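Local atomic coordinates of transcription antitermination protein NusB (Aquifex aeolicus, PDB entry 3R2C), a protein that probably takes part in transcription antitermination of ribosomal RNA operons, binding specifically to their boxA RNA sequence. Residues Leu110-Tyr114 against Ala115-Ala119. Numbering follows the deposited sequence.
Sequences LVKKY and ADEKA. With nucleotides of chain E.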
loop_
_atom_site.group_PDB
_atom_site.type_symbol
_atom_site.label_atom_id
_atom_site.label_comp_id
_atom_site.label_asym_id
_atom_site.label_seq_id
_atom_site.Cartn_x
_atom_site.Cartn_y
_atom_site.Cartn_z
ATOM N N LEU A 110 2.482 5.322 9.446
ATOM C CA LEU A 110 2.700 4.358 8.369
ATOM C C LEU A 110 3.290 5.050 7.154
ATOM O O LEU A 110 4.181 4.515 6.485
ATOM C CB LEU A 110 1.379 3.703 7.952
ATOM C CG LEU A 110 0.844 2.625 8.890
ATOM C CD1 LEU A 110 -0.655 2.447 8.663
ATOM C CD2 LEU A 110 1.580 1.311 8.699
ATOM N N VAL A 111 2.755 6.224 6.835
ATOM C CA VAL A 111 3.240 6.952 5.662
ATOM C C VAL A 111 4.697 7.369 5.880
ATOM O O VAL A 111 5.541 7.265 4.983
ATOM C CB VAL A 111 2.363 8.166 5.350
ATOM C CG1 VAL A 111 2.985 8.988 4.213
ATOM C CG2 VAL A 111 0.939 7.699 4.977
ATOM N N LYS A 112 5.003 7.805 7.092
ATOM C CA LYS A 112 6.356 8.227 7.404
ATOM C C LYS A 112 7.313 7.039 7.397
ATOM O O LYS A 112 8.486 7.175 7.063
ATOM C CB LYS A 112 6.370 8.953 8.748
ATOM C CG LYS A 112 5.878 10.391 8.604
ATOM C CD LYS A 112 5.530 11.033 9.935
ATOM C CE LYS A 112 6.602 10.837 10.980
ATOM N NZ LYS A 112 6.290 11.644 12.197
ATOM N N LYS A 113 6.803 5.865 7.735
ATOM C CA LYS A 113 7.648 4.686 7.832
ATOM C C LYS A 113 8.011 4.131 6.461
ATOM O O LYS A 113 9.149 3.727 6.248
ATOM C CB LYS A 113 6.948 3.599 8.639
ATOM C CG LYS A 113 7.699 2.267 8.695
ATOM C CD LYS A 113 6.858 1.261 9.466
ATOM C CE LYS A 113 7.658 0.048 9.916
ATOM N NZ LYS A 113 6.746 -1.037 10.408
ATOM N N TYR A 114 7.054 4.094 5.537
ATOM C CA TYR A 114 7.309 3.474 4.241
ATOM C C TYR A 114 7.574 4.496 3.138
ATOM O O TYR A 114 7.985 4.118 2.046
ATOM C CB TYR A 114 6.142 2.562 3.844
ATOM C CG TYR A 114 5.882 1.436 4.824
ATOM C CD1 TYR A 114 6.867 0.482 5.105
ATOM C CD2 TYR A 114 4.646 1.310 5.448
ATOM C CE1 TYR A 114 6.622 -0.568 6.002
ATOM C CE2 TYR A 114 4.391 0.265 6.336
ATOM C CZ TYR A 114 5.382 -0.663 6.613
ATOM O OH TYR A 114 5.117 -1.690 7.492
ATOM N N ALA A 115 7.302 5.769 3.414
ATOM C CA ALA A 115 7.649 6.857 2.504
ATOM C C ALA A 115 8.501 7.868 3.294
ATOM O O ALA A 115 9.463 7.467 3.935
ATOM C CB ALA A 115 6.393 7.508 1.908
ATOM N N ASP A 116 8.170 9.158 3.275
ATOM C CA ASP A 116 8.971 10.141 4.027
ATOM C C ASP A 116 8.099 11.176 4.739
ATOM O O ASP A 116 6.875 11.056 4.738
ATOM C CB ASP A 116 10.008 10.821 3.112
ATOM C CG ASP A 116 9.390 11.463 1.867
ATOM O OD1 ASP A 116 8.182 11.799 1.862
ATOM O OD2 ASP A 116 10.129 11.628 0.872
ATOM N N GLU A 117 8.723 12.186 5.336
ATOM C CA GLU A 117 7.988 13.191 6.096
ATOM C C GLU A 117 7.165 14.094 5.185
ATOM O O GLU A 117 6.096 14.559 5.572
ATOM C CB GLU A 117 8.956 14.037 6.926
ATOM C CG GLU A 117 9.765 13.227 7.921
ATOM C CD GLU A 117 9.107 13.140 9.289
ATOM O OE1 GLU A 117 7.903 13.463 9.404
ATOM O OE2 GLU A 117 9.804 12.758 10.252
ATOM N N LYS A 118 7.669 14.351 3.982
ATOM C CA LYS A 118 6.937 15.144 3.005
ATOM C C LYS A 118 5.611 14.447 2.679
ATOM O O LYS A 118 4.558 15.074 2.574
ATOM C CB LYS A 118 7.784 15.298 1.741
ATOM C CG LYS A 118 7.126 16.070 0.613
ATOM C CD LYS A 118 7.927 15.929 -0.676
ATOM C CE LYS A 118 9.362 16.415 -0.513
ATOM N NZ LYS A 118 9.470 17.668 0.292
ATOM N N ALA A 119 5.665 13.136 2.525
ATOM C CA ALA A 119 4.462 12.380 2.210
ATOM C C ALA A 119 3.519 12.384 3.417
ATOM O O ALA A 119 2.306 12.488 3.256
ATOM C CB ALA A 119 4.822 10.968 1.795
ATOM P P U E 8 1.225 20.478 -1.635
ATOM O OP1 U E 8 1.560 21.790 -1.017
ATOM O OP2 U E 8 0.488 20.459 -2.925
ATOM O "O5'" U E 8 2.528 19.571 -1.742
ATOM C "C5'" U E 8 3.165 19.084 -0.570
ATOM C "C4'" U E 8 4.222 18.057 -0.893
ATOM O "O4'" U E 8 3.648 16.713 -0.843
ATOM C "C3'" U E 8 4.872 18.185 -2.282
ATOM O "O3'" U E 8 6.269 17.922 -2.179
ATOM C "C2'" U E 8 4.214 17.055 -3.066
ATOM O "O2'" U E 8 4.959 16.591 -4.169
ATOM C "C1'" U E 8 4.104 16.006 -1.973
ATOM N N1 U E 8 3.197 14.876 -2.282
ATOM C C2 U E 8 3.613 13.661 -1.757
ATOM O O2 U E 8 4.596 13.538 -1.040
ATOM N N3 U E 8 2.811 12.600 -2.077
ATOM C C4 U E 8 1.679 12.619 -2.866
ATOM O O4 U E 8 1.077 11.563 -3.054
ATOM C C5 U E 8 1.326 13.904 -3.400
ATOM C C6 U E 8 2.093 14.962 -3.108
ATOM P P G E 9 7.341 18.921 -2.839
ATOM O OP1 G E 9 8.292 18.100 -3.643
ATOM O OP2 G E 9 7.900 19.749 -1.742
ATOM O "O5'" G E 9 6.458 19.805 -3.834
ATOM P P C E 5 -1.042 17.391 15.639
ATOM O OP1 C E 5 -0.179 17.475 16.836
ATOM O OP2 C E 5 -2.202 18.302 15.529
ATOM O "O5'" C E 5 -0.152 17.492 14.327
ATOM C "C5'" C E 5 1.056 18.227 14.323
ATOM C "C4'" C E 5 1.976 17.763 13.227
ATOM O "O4'" C E 5 2.445 16.408 13.524
ATOM C "C3'" C E 5 1.357 17.710 11.820
ATOM O "O3'" C E 5 2.290 18.229 10.863
ATOM C "C2'" C E 5 1.142 16.208 11.600
ATOM O "O2'" C E 5 1.140 15.803 10.249
ATOM C "C1'" C E 5 2.327 15.621 12.360
ATOM N N1 C E 5 2.183 14.177 12.721
ATOM C C2 C E 5 3.323 13.363 12.651
ATOM O O2 C E 5 4.410 13.877 12.375
ATOM N N3 C E 5 3.244 12.040 12.915
ATOM C C4 C E 5 2.076 11.490 13.203
ATOM N N4 C E 5 2.074 10.173 13.438
ATOM C C5 C E 5 0.885 12.273 13.264
ATOM C C6 C E 5 0.988 13.591 13.004
HETATM O O HOH W 1 9.101 12.127 12.807
#
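The two-residue turn joining helix 100-114 to helix 117-137 of the all-helical NusB fold brings Lys112 and Glu117 together at the bound RNA. Lys112 bends at its third torsion (chi3 48°), and its NZ donates to both acceptors on the pairing edge of C5 of chain E, O2 at 2.9 Å and N3 at 3.2 Å. In one of its two conformers, Glu117 lays OE1 beside the aliphatic end of this lysine and makes a long salt bridge, 3.7 Å from NZ; a water accepting from Lys112 NZ and donating to Glu117 OE2 tentatively links the charges as well. A methionine in place of Lys112 would probably leave C5 O2 and N3 without this amine donor and remove the charge pairing with Glu117. Ala115 N closes the first helix with a bent bond to Val111 O (2.8 Å, 139° at the hydrogen), and Ala115 then leaves helical geometry. Ala115 and Val111 also pack on helix 79-94, while a chain of another protein covers part of the turn. With chi1 at 174°, Val111 turns CG1 away from its backbone N to meet Ala119 CB at 3.6 Å. Asp116 N-caps the second helix, its OD1 accepting from Ala119 N at 2.9 Å nearly in line with the carboxylate C-O bond.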